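Side-chain contacts in PTS-dependent dihydroxyacetone kinase operon regulatory protein (PDB 4LRZ), which activates transcription of the dhaKLM operon from a sigma-70 promoter and represses its own expression, the chain described here being its N-terminal sensor region: residues Val41-Ala44 / Ser45-Arg49; Gln96-Leu100 / Gly101-Gly105; Val128-Ala132 / Asp133-Lys137; Gly186-Leu189 / Leu190-Ser193; Asn199-Leu202 / Asn203-Asn206. All blocks are in the same frame, centred on the assembly; numbering follows the deposited sequence.

Contact 1. Residues Val41-Ala44 / Ser45-Arg49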
loop_
_atom_site.group_PDB
_atom_site.type_symbol
_atom_site.label_atom_id
_atom_site.label_comp_id
_atom_site.label_asym_id
_atom_site.label_seq_id
_atom_site.Cartn_x
_atom_site.Cartn_y
_atom_site.Cartn_z
ATOM N N VAL F 41 19.749 -27.171 2.639
ATOM C CA VAL F 41 18.330 -27.355 2.299
ATOM C C VAL F 41 17.378 -26.591 3.195
ATOM O O VAL F 41 16.472 -25.910 2.699
ATOM C CB VAL F 41 17.932 -28.882 2.225
ATOM C CG1 VAL F 41 16.538 -29.169 2.885
ATOM C CG2 VAL F 41 17.999 -29.378 0.765
ATOM N N THR F 42 17.582 -26.703 4.508
ATOM C CA THR F 42 16.778 -25.988 5.503
ATOM C C THR F 42 16.829 -24.475 5.259
ATOM O O THR F 42 15.837 -23.769 5.523
ATOM C CB THR F 42 17.256 -26.252 6.940
ATOM O OG1 THR F 42 18.051 -25.155 7.380
ATOM C CG2 THR F 42 18.076 -27.545 7.029
ATOM N N PHE F 43 17.982 -24.000 4.767
ATOM C CA PHE F 43 18.165 -22.587 4.430
ATOM C C PHE F 43 17.320 -22.244 3.215
ATOM O O PHE F 43 16.559 -21.257 3.246
ATOM C CB PHE F 43 19.649 -22.157 4.240
ATOM C CG PHE F 43 19.813 -20.677 3.848
ATOM C CD1 PHE F 43 19.430 -19.660 4.721
ATOM C CD2 PHE F 43 20.307 -20.317 2.595
ATOM C CE1 PHE F 43 19.547 -18.296 4.356
ATOM C CE2 PHE F 43 20.433 -18.976 2.205
ATOM C CZ PHE F 43 20.055 -17.955 3.082
ATOM N N ALA F 44 17.448 -23.063 2.167
ATOM C CA ALA F 44 16.668 -22.899 0.940
ATOM C C ALA F 44 15.176 -22.817 1.265
ATOM O O ALA F 44 14.447 -22.025 0.665
ATOM C CB ALA F 44 16.971 -24.026 -0.079
ATOM N N SER F 45 14.733 -23.595 2.247
ATOM C CA SER F 45 13.333 -23.535 2.678
ATOM C C SER F 45 12.950 -22.254 3.399
ATOM O O SER F 45 11.795 -21.793 3.270
ATOM C CB SER F 45 13.000 -24.713 3.585
ATOM O OG SER F 45 13.510 -25.896 3.012
ATOM N N ILE F 46 13.875 -21.730 4.220
ATOM C CA ILE F 46 13.626 -20.484 4.915
ATOM C C ILE F 46 13.552 -19.392 3.841
ATOM O O ILE F 46 12.636 -18.582 3.853
ATOM C CB ILE F 46 14.704 -20.139 5.988
ATOM C CG1 ILE F 46 14.474 -20.934 7.285
ATOM C CG2 ILE F 46 14.685 -18.603 6.327
ATOM C CD1 ILE F 46 15.800 -21.416 7.943
ATOM N N TYR F 47 14.519 -19.402 2.922
ATOM C CA TYR F 47 14.617 -18.406 1.865
ATOM C C TYR F 47 13.345 -18.435 1.037
ATOM O O TYR F 47 12.709 -17.391 0.828
ATOM C CB TYR F 47 15.842 -18.703 1.004
ATOM C CG TYR F 47 16.314 -17.590 0.089
ATOM C CD1 TYR F 47 17.270 -16.661 0.518
ATOM C CD2 TYR F 47 15.839 -17.491 -1.229
ATOM C CE1 TYR F 47 17.745 -15.650 -0.333
ATOM C CE2 TYR F 47 16.297 -16.465 -2.095
ATOM C CZ TYR F 47 17.249 -15.553 -1.627
ATOM O OH TYR F 47 17.694 -14.554 -2.456
ATOM N N ARG F 48 12.945 -19.635 0.623
ATOM C CA ARG F 48 11.715 -19.835 -0.115
ATOM C C ARG F 48 10.467 -19.278 0.595
ATOM O O ARG F 48 9.701 -18.544 -0.024
ATOM C CB ARG F 48 11.544 -21.326 -0.526
ATOM C CG ARG F 48 10.089 -21.805 -0.848
ATOM C CD ARG F 48 10.014 -23.160 -1.644
ATOM N NE ARG F 48 11.232 -23.959 -1.485
ATOM C CZ ARG F 48 11.438 -24.872 -0.528
ATOM N NH1 ARG F 48 10.494 -25.152 0.375
ATOM N NH2 ARG F 48 12.606 -25.506 -0.469
ATOM N N ARG F 49 10.229 -19.597 1.859
ATOM C CA ARG F 49 8.984 -19.088 2.469
ATOM C C ARG F 49 9.002 -17.575 2.821
ATOM O O ARG F 49 7.959 -16.967 3.108
ATOM C CB ARG F 49 8.555 -19.925 3.674
ATOM C CG ARG F 49 9.502 -19.843 4.808
ATOM C CD ARG F 49 8.964 -20.387 6.159
ATOM N NE ARG F 49 9.920 -19.863 7.143
ATOM C CZ ARG F 49 9.700 -18.818 7.948
ATOM N NH1 ARG F 49 10.696 -18.373 8.746
ATOM N NH2 ARG F 49 8.487 -18.228 7.965
#

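Contact 2. Residues Gln96-Leu100 / Gly101-Gly105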
loop_
_atom_site.group_PDB
_atom_site.type_symbol
_atom_site.label_atom_id
_atom_site.label_comp_id
_atom_site.label_asym_id
_atom_site.label_seq_id
_atom_site.Cartn_x
_atom_site.Cartn_y
_atom_site.Cartn_z
ATOM N N GLN F 96 34.465 -8.176 6.382
ATOM C CA GLN F 96 34.736 -8.118 7.829
ATOM C C GLN F 96 33.625 -8.773 8.693
ATOM O O GLN F 96 33.908 -9.520 9.639
ATOM C CB GLN F 96 34.998 -6.692 8.293
ATOM C CG GLN F 96 36.178 -6.036 7.586
ATOM C CD GLN F 96 36.327 -4.536 7.870
ATOM O OE1 GLN F 96 35.480 -3.915 8.519
ATOM N NE2 GLN F 96 37.425 -3.951 7.387
ATOM N N LEU F 97 32.367 -8.525 8.355
ATOM C CA LEU F 97 31.253 -9.115 9.085
ATOM C C LEU F 97 31.191 -10.617 8.845
ATOM O O LEU F 97 30.869 -11.396 9.743
ATOM C CB LEU F 97 29.937 -8.442 8.691
ATOM C CG LEU F 97 29.881 -7.026 9.232
ATOM C CD1 LEU F 97 28.785 -6.220 8.499
ATOM C CD2 LEU F 97 29.689 -7.091 10.749
ATOM N N SER F 98 31.555 -11.011 7.631
ATOM C CA SER F 98 31.662 -12.406 7.240
ATOM C C SER F 98 32.795 -13.106 8.052
ATOM O O SER F 98 32.602 -14.190 8.562
ATOM C CB SER F 98 31.850 -12.486 5.724
ATOM O OG SER F 98 32.103 -13.808 5.290
ATOM N N ALA F 99 33.934 -12.451 8.228
ATOM C CA ALA F 99 34.998 -12.970 9.101
ATOM C C ALA F 99 34.527 -13.226 10.548
ATOM O O ALA F 99 34.988 -14.157 11.194
ATOM C CB ALA F 99 36.256 -12.043 9.083
ATOM N N LEU F 100 33.609 -12.412 11.046
ATOM C CA LEU F 100 33.061 -12.615 12.381
ATOM C C LEU F 100 31.973 -13.667 12.439
ATOM O O LEU F 100 31.439 -13.913 13.530
ATOM C CB LEU F 100 32.499 -11.306 12.950
ATOM C CG LEU F 100 33.496 -10.158 13.078
ATOM C CD1 LEU F 100 32.812 -8.946 13.676
ATOM C CD2 LEU F 100 34.711 -10.590 13.926
ATOM N N GLY F 101 31.624 -14.272 11.294
ATOM C CA GLY F 101 30.526 -15.254 11.227
ATOM C C GLY F 101 29.174 -14.830 10.643
ATOM O O GLY F 101 28.222 -15.656 10.554
ATOM N N PHE F 102 29.040 -13.571 10.231
ATOM C CA PHE F 102 27.756 -13.138 9.712
ATOM C C PHE F 102 27.699 -13.391 8.205
ATOM O O PHE F 102 28.348 -12.702 7.454
ATOM C CB PHE F 102 27.533 -11.659 9.985
ATOM C CG PHE F 102 27.504 -11.276 11.442
ATOM C CD1 PHE F 102 28.561 -10.592 12.003
ATOM C CD2 PHE F 102 26.398 -11.548 12.224
ATOM C CE1 PHE F 102 28.537 -10.181 13.349
ATOM C CE2 PHE F 102 26.356 -11.146 13.560
ATOM C CZ PHE F 102 27.438 -10.464 14.124
ATOM N N ASN F 103 26.938 -14.394 7.774
ATOM C CA ASN F 103 26.804 -14.771 6.376
ATOM C C ASN F 103 25.330 -14.997 6.165
ATOM O O ASN F 103 24.573 -14.944 7.108
ATOM C CB ASN F 103 27.529 -16.090 6.117
ATOM C CG ASN F 103 29.014 -15.999 6.358
ATOM O OD1 ASN F 103 29.742 -15.300 5.625
ATOM N ND2 ASN F 103 29.487 -16.701 7.388
ATOM N N ASP F 104 24.919 -15.273 4.932
ATOM C CA ASP F 104 23.554 -15.729 4.672
ATOM C C ASP F 104 23.284 -16.967 5.529
ATOM O O ASP F 104 24.107 -17.872 5.597
ATOM C CB ASP F 104 23.347 -16.096 3.202
ATOM C CG ASP F 104 23.357 -14.901 2.288
ATOM O OD1 ASP F 104 23.401 -15.132 1.074
ATOM O OD2 ASP F 104 23.349 -13.746 2.751
ATOM N N GLY F 105 22.129 -16.984 6.177
ATOM C CA GLY F 105 21.770 -18.075 7.098
ATOM C C GLY F 105 22.280 -18.070 8.527
ATOM O O GLY F 105 21.877 -18.951 9.298
#

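Contact 3. Residues Val128-Ala132 / Asp133-Lys137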
loop_
_atom_site.group_PDB
_atom_site.type_symbol
_atom_site.label_atom_id
_atom_site.label_comp_id
_atom_site.label_asym_id
_atom_site.label_seq_id
_atom_site.Cartn_x
_atom_site.Cartn_y
_atom_site.Cartn_z
ATOM N N VAL F 128 15.827 0.077 16.935
ATOM C CA VAL F 128 16.833 0.085 18.017
ATOM C C VAL F 128 18.265 0.164 17.462
ATOM O O VAL F 128 18.588 -0.406 16.423
ATOM C CB VAL F 128 16.702 -1.213 18.941
ATOM C CG1 VAL F 128 17.843 -1.300 19.892
ATOM C CG2 VAL F 128 15.401 -1.194 19.793
ATOM N N LYS F 129 19.124 0.853 18.192
ATOM C CA LYS F 129 20.537 0.989 17.857
ATOM C C LYS F 129 21.432 0.563 19.031
ATOM O O LYS F 129 21.257 1.058 20.135
ATOM C CB LYS F 129 20.841 2.455 17.604
ATOM C CG LYS F 129 22.298 2.729 17.224
ATOM C CD LYS F 129 22.539 4.243 17.044
ATOM C CE LYS F 129 23.864 4.500 16.370
ATOM N NZ LYS F 129 23.866 5.826 15.630
ATOM N N THR F 130 22.430 -0.282 18.792
ATOM C CA THR F 130 23.382 -0.626 19.850
ATOM C C THR F 130 24.790 -0.324 19.313
ATOM O O THR F 130 25.067 -0.584 18.132
ATOM C CB THR F 130 23.270 -2.099 20.255
ATOM O OG1 THR F 130 23.418 -2.906 19.099
ATOM C CG2 THR F 130 21.897 -2.438 20.849
ATOM N N MET F 131 25.648 0.266 20.144
ATOM C CA MET F 131 27.000 0.665 19.720
ATOM C C MET F 131 28.029 0.201 20.734
ATOM O O MET F 131 27.734 0.173 21.895
ATOM C CB MET F 131 27.152 2.196 19.679
ATOM C CG MET F 131 26.090 2.932 18.928
ATOM S SD MET F 131 26.453 4.702 19.008
ATOM C CE MET F 131 28.162 4.739 18.457
ATOM N N ALA F 132 29.233 -0.116 20.274
ATOM C CA ALA F 132 30.398 -0.298 21.111
ATOM C C ALA F 132 30.063 -1.264 22.253
ATOM O O ALA F 132 29.467 -2.322 21.993
ATOM C CB ALA F 132 30.864 1.052 21.629
ATOM N N ASP F 133 30.376 -0.863 23.486
ATOM C CA ASP F 133 30.253 -1.717 24.674
ATOM C C ASP F 133 28.843 -1.829 25.284
ATOM O O ASP F 133 28.686 -2.451 26.346
ATOM C CB ASP F 133 31.316 -1.353 25.744
ATOM C CG ASP F 133 31.143 0.052 26.333
ATOM O OD1 ASP F 133 30.538 0.951 25.693
ATOM O OD2 ASP F 133 31.658 0.267 27.458
ATOM N N GLN F 134 27.828 -1.256 24.613
ATOM C CA GLN F 134 26.427 -1.681 24.878
ATOM C C GLN F 134 26.236 -3.135 24.442
ATOM O O GLN F 134 25.327 -3.809 24.931
ATOM C CB GLN F 134 25.383 -0.833 24.118
ATOM C CG GLN F 134 25.389 0.651 24.424
ATOM C CD GLN F 134 24.431 1.430 23.502
ATOM O OE1 GLN F 134 24.434 1.233 22.288
ATOM N NE2 GLN F 134 23.608 2.294 24.076
ATOM N N HIS F 135 27.049 -3.598 23.487
ATOM C CA HIS F 135 26.979 -4.980 23.031
ATOM C C HIS F 135 27.505 -5.917 24.151
ATOM O O HIS F 135 28.493 -5.608 24.815
ATOM C CB HIS F 135 27.766 -5.185 21.734
ATOM C CG HIS F 135 27.134 -4.533 20.529
ATOM N ND1 HIS F 135 27.716 -3.482 19.856
ATOM C CD2 HIS F 135 25.976 -4.798 19.875
ATOM C CE1 HIS F 135 26.922 -3.093 18.877
ATOM N NE2 HIS F 135 25.872 -3.892 18.855
ATOM N N PHE F 136 26.854 -7.057 24.356
ATOM C CA PHE F 136 27.324 -7.989 25.395
ATOM C C PHE F 136 28.704 -8.567 25.057
ATOM O O PHE F 136 29.623 -8.544 25.876
ATOM C CB PHE F 136 26.301 -9.090 25.609
ATOM C CG PHE F 136 26.607 -9.994 26.784
ATOM C CD1 PHE F 136 26.266 -9.603 28.096
ATOM C CD2 PHE F 136 27.219 -11.241 26.589
ATOM C CE1 PHE F 136 26.524 -10.436 29.186
ATOM C CE2 PHE F 136 27.471 -12.088 27.691
ATOM C CZ PHE F 136 27.132 -11.673 28.980
ATOM N N LYS F 137 28.836 -9.062 23.838
ATOM C CA LYS F 137 30.050 -9.687 23.325
ATOM C C LYS F 137 31.073 -8.662 22.941
ATOM O O LYS F 137 30.775 -7.775 22.143
ATOM C CB LYS F 137 29.719 -10.498 22.071
ATOM C CG LYS F 137 28.778 -11.631 22.322
ATOM C CD LYS F 137 29.374 -12.612 23.283
ATOM C CE LYS F 137 28.845 -14.006 23.036
ATOM N NZ LYS F 137 29.642 -15.051 23.769
#

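Contact 4. Residues Gly186-Leu189 / Leu190-Ser193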
loop_
_atom_site.group_PDB
_atom_site.type_symbol
_atom_site.label_atom_id
_atom_site.label_comp_id
_atom_site.label_asym_id
_atom_site.label_seq_id
_atom_site.Cartn_x
_atom_site.Cartn_y
_atom_site.Cartn_z
ATOM N N GLY F 186 7.026 -3.329 4.862
ATOM C CA GLY F 186 5.721 -3.565 5.480
ATOM C C GLY F 186 4.546 -3.084 4.654
ATOM O O GLY F 186 3.627 -3.868 4.291
ATOM N N ASN F 187 4.547 -1.829 4.272
ATOM C CA ASN F 187 3.383 -1.335 3.584
ATOM C C ASN F 187 3.226 -1.960 2.204
ATOM O O ASN F 187 2.106 -2.101 1.713
ATOM C CB ASN F 187 3.368 0.184 3.560
ATOM C CG ASN F 187 3.154 0.769 4.940
ATOM O OD1 ASN F 187 2.498 0.158 5.791
ATOM N ND2 ASN F 187 3.729 1.921 5.185
ATOM N N LEU F 188 4.345 -2.358 1.613
ATOM C CA LEU F 188 4.282 -2.983 0.335
ATOM C C LEU F 188 3.662 -4.373 0.458
ATOM O O LEU F 188 3.002 -4.815 -0.461
ATOM C CB LEU F 188 5.646 -3.062 -0.266
ATOM C CG LEU F 188 6.141 -2.111 -1.358
ATOM C CD1 LEU F 188 5.161 -1.144 -1.954
ATOM C CD2 LEU F 188 7.472 -1.483 -0.946
ATOM N N LEU F 189 3.874 -5.057 1.584
ATOM C CA LEU F 189 3.247 -6.360 1.790
ATOM C C LEU F 189 1.758 -6.133 1.944
ATOM O O LEU F 189 0.949 -6.878 1.407
ATOM C CB LEU F 189 3.806 -7.105 3.000
ATOM C CG LEU F 189 5.263 -7.599 2.879
ATOM C CD1 LEU F 189 5.781 -8.035 4.264
ATOM C CD2 LEU F 189 5.430 -8.732 1.863
ATOM N N LEU F 190 1.398 -5.078 2.640
ATOM C CA LEU F 190 0.006 -4.690 2.751
ATOM C C LEU F 190 -0.663 -4.353 1.404
ATOM O O LEU F 190 -1.845 -4.725 1.191
ATOM C CB LEU F 190 -0.101 -3.494 3.698
ATOM C CG LEU F 190 -1.486 -2.908 3.923
ATOM C CD1 LEU F 190 -2.283 -3.892 4.737
ATOM C CD2 LEU F 190 -1.347 -1.564 4.683
ATOM N N THR F 191 0.066 -3.683 0.499
ATOM C CA THR F 191 -0.542 -3.367 -0.786
ATOM C C THR F 191 -0.703 -4.630 -1.648
ATOM O O THR F 191 -1.708 -4.754 -2.314
ATOM C CB THR F 191 0.109 -2.188 -1.584
ATOM O OG1 THR F 191 1.229 -2.659 -2.324
ATOM C CG2 THR F 191 0.573 -1.085 -0.680
ATOM N N ASP F 192 0.240 -5.576 -1.580
ATOM C CA ASP F 192 0.059 -6.898 -2.235
ATOM C C ASP F 192 -1.221 -7.569 -1.726
ATOM O O ASP F 192 -2.007 -8.131 -2.503
ATOM C CB ASP F 192 1.248 -7.852 -2.000
ATOM C CG ASP F 192 2.419 -7.635 -2.994
ATOM O OD1 ASP F 192 2.269 -6.859 -3.967
ATOM O OD2 ASP F 192 3.507 -8.236 -2.802
ATOM N N SER F 193 -1.434 -7.507 -0.422
ATOM C CA SER F 193 -2.591 -8.185 0.151
ATOM C C SER F 193 -3.916 -7.441 -0.139
ATOM O O SER F 193 -4.947 -8.063 -0.314
ATOM C CB SER F 193 -2.365 -8.509 1.626
ATOM O OG SER F 193 -2.958 -7.562 2.476
#

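Contact 5. Residues Asn199-Leu202 / Asn203-Asn206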
loop_
_atom_site.group_PDB
_atom_site.type_symbol
_atom_site.label_atom_id
_atom_site.label_comp_id
_atom_site.label_asym_id
_atom_site.label_seq_id
_atom_site.Cartn_x
_atom_site.Cartn_y
_atom_site.Cartn_z
ATOM N N ASN F 199 -9.147 -8.799 -5.836
ATOM C CA ASN F 199 -9.289 -9.916 -6.729
ATOM C C ASN F 199 -10.343 -10.919 -6.186
ATOM O O ASN F 199 -11.261 -11.344 -6.913
ATOM C CB ASN F 199 -7.907 -10.569 -6.960
ATOM C CG ASN F 199 -7.934 -11.617 -8.068
ATOM O OD1 ASN F 199 -8.397 -11.364 -9.186
ATOM N ND2 ASN F 199 -7.467 -12.789 -7.761
ATOM N N ARG F 200 -10.263 -11.255 -4.897
ATOM C CA ARG F 200 -11.309 -12.107 -4.308
ATOM C C ARG F 200 -12.709 -11.526 -4.415
ATOM O O ARG F 200 -13.662 -12.268 -4.693
ATOM C CB ARG F 200 -10.960 -12.513 -2.887
ATOM C CG ARG F 200 -9.568 -13.194 -2.803
ATOM C CD ARG F 200 -9.390 -13.947 -1.481
ATOM N NE ARG F 200 -10.462 -14.921 -1.345
ATOM C CZ ARG F 200 -10.670 -15.688 -0.285
ATOM N NH1 ARG F 200 -9.869 -15.605 0.770
ATOM N NH2 ARG F 200 -11.678 -16.551 -0.293
ATOM N N HIS F 201 -12.861 -10.207 -4.301
ATOM C CA HIS F 201 -14.231 -9.635 -4.483
ATOM C C HIS F 201 -14.677 -9.658 -5.930
ATOM O O HIS F 201 -15.868 -9.769 -6.241
ATOM C CB HIS F 201 -14.377 -8.189 -3.910
ATOM C CG HIS F 201 -14.130 -8.102 -2.440
ATOM N ND1 HIS F 201 -14.980 -8.664 -1.512
ATOM C CD2 HIS F 201 -13.133 -7.523 -1.732
ATOM C CE1 HIS F 201 -14.514 -8.443 -0.293
ATOM N NE2 HIS F 201 -13.395 -7.749 -0.402
ATOM N N LEU F 202 -13.719 -9.523 -6.829
ATOM C CA LEU F 202 -14.021 -9.613 -8.254
ATOM C C LEU F 202 -14.474 -11.035 -8.618
ATOM O O LEU F 202 -15.430 -11.213 -9.381
ATOM C CB LEU F 202 -12.824 -9.150 -9.095
ATOM C CG LEU F 202 -12.526 -7.631 -9.066
ATOM C CD1 LEU F 202 -11.222 -7.306 -9.804
ATOM C CD2 LEU F 202 -13.711 -6.732 -9.634
ATOM N N ASN F 203 -13.824 -12.038 -8.028
ATOM C CA ASN F 203 -14.279 -13.434 -8.177
ATOM C C ASN F 203 -15.748 -13.640 -7.752
ATOM O O ASN F 203 -16.544 -14.270 -8.459
ATOM C CB ASN F 203 -13.354 -14.376 -7.390
ATOM C CG ASN F 203 -12.040 -14.616 -8.090
ATOM O OD1 ASN F 203 -11.936 -14.392 -9.270
ATOM N ND2 ASN F 203 -11.049 -15.124 -7.370
ATOM N N GLN F 204 -16.114 -13.087 -6.590
ATOM C CA GLN F 204 -17.507 -13.101 -6.127
ATOM C C GLN F 204 -18.393 -12.441 -7.147
ATOM O O GLN F 204 -19.459 -12.965 -7.550
ATOM C CB GLN F 204 -17.625 -12.373 -4.791
ATOM C CG GLN F 204 -17.041 -13.149 -3.588
ATOM C CD GLN F 204 -16.825 -12.228 -2.352
ATOM O OE1 GLN F 204 -16.676 -11.009 -2.481
ATOM N NE2 GLN F 204 -16.846 -12.820 -1.150
ATOM N N LEU F 205 -17.940 -11.299 -7.632
ATOM C CA LEU F 205 -18.793 -10.569 -8.551
ATOM C C LEU F 205 -18.973 -11.315 -9.883
ATOM O O LEU F 205 -20.110 -11.421 -10.419
ATOM C CB LEU F 205 -18.246 -9.163 -8.741
ATOM C CG LEU F 205 -19.059 -8.281 -9.666
ATOM C CD1 LEU F 205 -20.557 -8.234 -9.211
ATOM C CD2 LEU F 205 -18.422 -6.914 -9.642
ATOM N N ASN F 206 -17.870 -11.858 -10.400
ATOM C CA ASN F 206 -17.903 -12.579 -11.675
ATOM C C ASN F 206 -18.699 -13.854 -11.641
ATOM O O ASN F 206 -19.526 -14.072 -12.520
ATOM C CB ASN F 206 -16.502 -12.788 -12.249
ATOM C CG ASN F 206 -15.934 -11.495 -12.802
ATOM O OD1 ASN F 206 -16.690 -10.619 -13.210
ATOM N ND2 ASN F 206 -14.622 -11.357 -12.801
#

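Contact 1. Residues Val41-Ala44 / Ser45-Arg49
V41 offers its carbonyl oxygen to two donors of S45: the backbone N, 2.9 Å from V41 O, and the hydroxyl OG, 3.0 Å from the same V41 O. The hydroxyl comes in from above the carbonyl plane, 37° out of it, whereas the amide is tilted from that plane by less than half as much. S45 OG gets there because it lies beside its own backbone N (chi1 -46°), folded back along the helix toward the preceding turn. At T42 the carbonyl takes the I46 amide, and the end of the isoleucine side chain lies along the same group, CD1 standing 3.4 Å from T42 O. F43 receives a nearly straight bond, with Y47 N 2.8 Å from F43 O, and its ring meets that of Y47 one turn on. Both rings swing out anti to their backbone N, which sets them next to each other; F43 CZ lies 4.0 Å from Y47 CD1, with the planes at 57°, an oblique pair. A44 closes the series: its O accepts R48 N at 2.8 Å, and the arginine chain, bent at chi3, brings its guanidinium back over A44 O, with S45 CA off toward the rim of one face. Outside the segments, the Y47 ring packs on L54 and Q58 of helix 51-66, and R49 makes a salt bridge with E80. The whole is a regular i to i+4 ladder of an alpha-helix on the surface of the sensor region, with a serine hydroxyl doubling one backbone bond and an i, i+4 aromatic pair along one side.

Contact 2. Residues Gln96-Leu100 / Gly101-Gly105
S98 and N103 meet through their side chains at the end of helix 91-99: the hydroxyl OG of S98 donates to N103 OD1 over 2.8 Å, lying in the plane of the amide carbonyl. The serine OG is turned anti to its backbone N (chi1 174°), while N103 CG lies beside its own N, so the two groups converge across the turn. On another side of the turn the F102 ring packs on leucines, with CD1 3.9 Å from L97 CD2 and 4.1 Å from L100 CB. The L97 carbonyl oxygen sits at the edge of that ring, near its plane, 3.3 Å from F102 CD1.

These side chains are placed by a Schellman motif. F102 N bonds back to L97 O at 2.9 Å, and G101 N bonds to S98 O at 2.9 Å, the latter from well above the carbonyl plane. G101 has a positive phi of 103°, at which a CB would collide with L100 O. A CA-H...O contact from S98 to F102 O adds to the closure.

Farther out, T106 OG1 bonds to both G101 O and N103 N, and W32 NE1 bonds to L100 O. The turn thus leads from helix 91-99 into the loop before helix 110-113, within the GAF domain, with L97 and F102 packed on F76 of strand 74-79 and L97 and L100 on W143 of strand 143-151.

Contact 3. Residues Val128-Ala132 / Asp133-Lys137
Q134 reaches back to the end of strand 128-131 and accepts the amide of M131 on its side-chain oxygen, with M131 N 2.6 Å from Q134 OE1 and lying in the plane of the amide carbonyl. In return Q134 N donates to M131 O at 3.1 Å, so one residue grips both the N-H and the C=O of M131. Extension of the glutamine chain beyond CG carries OE1 that far, alongside the M131 side chain.

A132 O receives both H135 N at 3.1 Å and the ring nitrogen ND1 of H135 at 3.0 Å. ND1 lies on a lone pair of that carbonyl, although the oxygen stands 24° out of the ring plane. The ND1 bond limits the rotation of the imidazole, while the backbone bond closes the turn.

Among side chains, T130 and H135 cross at about a right angle. T130 OG1 lies 2.7 Å from H135 NE2; its hydrogen bond is with A117 N.

The strand, outermost in the GAF sheet, thus ends in a short 3-10 turn with i to i+3 backbone bonds. T130 pairs through its backbone with F145 and A132 with W143 of strand 143-151; the H135 ring meets that of F145, and Q134 O bonds to W20 of helix 14-26.

Contact 4. Residues Gly186-Leu189 / Leu190-Ser193
Helix 174-211, the long helix that runs from the GAF domain toward the PAS domain, carries this contact on two successive turns, where T191 lies over the carbonyls of N187 and L188. The methyl of T191 makes the close approach, CG2 standing 3.0 Å from N187 O, while the amide T191 N donates to the same N187 O at 2.9 Å. The T191 hydroxyl sits between the backbone N and the carbonyl carbon (chi1 84°), from where OG1 makes only a weak hydrogen bond to L188 O, at 3.4 Å. L188 O has a stronger donor in D192 N, 3.1 Å from it. The ladder is completed by L190 N on G186 O at 3.0 Å, nearly in line with the carbonyl, and by S193 N on L189 O. L190 brings its CB to 3.3 Å from N187 O. Across the dimer, T191 packs on T191 of the second subunit and L188 on its N187, while N187, in one of its two conformers, meets L188 of that subunit. Replacing T191 by an alanine is likely to open a gap beside N187 O and at the T191 of the second subunit, and to cost L188 O its weak hydroxyl donor. D192 has its main polar partner in a basic side chain of another protein, with which it forms a salt bridge, and L188 and L189 rest on L56 of helix 51-66. The reciprocal N187-L188 contacts and T191 against its own counterpart are consistent with two copies of the helix pairing about a twofold axis.

Contact 5. Residues Asn199-Leu202 / Asn203-Asn206
The H201 ring and the Q204 amide lie side by side, pointing the same way, with their planes 51° apart. Q204 OE1 sits at the edge of the imidazole and takes a hydrogen bond from H201 ND1 over 3.1 Å. The bond is inclined to both groups: the oxygen stands 22° out of the ring plane, and the donor is tilted 25° from the carbonyl plane. Extension of the glutamine beyond CG carries OE1 back one turn to the ring. The other ring nitrogen, NE2, bonds to E197, so both nitrogens of H201 are engaged along the helix. A leucine in place of Q204 would probably leave H201 ND1 without its acceptor and the imidazole freer to turn.

N206 lays its side-chain amide beside the L202 carbonyl, with ND2 3.5 Å from L202 O, while N206 N donates to that oxygen at 2.7 Å.

R200 makes salt bridges with E221 and E293 of the second subunit, and N203 OD1 bonds to a basic side chain of another protein. L208 and L202 of the second subunit pack on L205 and H201, so this turn of helix 174-211 runs along the partner's helix and reaches its strand 281-293 at E293.

How the contacts relate
Contacts 4 and 5 share helix 174-211, their centres about 20 Å apart, and both face the second subunit and another protein; contact 1 is a surface helix, with no buried residue among those that touch, whereas the other four are partly buried. Contacts 2 and 3, about 17 Å apart between centres, lie within the GAF domain at the ends of a helix and a strand. There turns close: backbone bonds with a serine-asparagine bond across them in contact 2, glutamine and histidine gripping backbone in contact 3. Contacts 1, 4 and 5 instead decorate regular helical ladders, by serine, threonine and histidine-glutamine respectively. Contacts 1 and 2 touch, F43 CE1 lying 3.4 Å from G105 N.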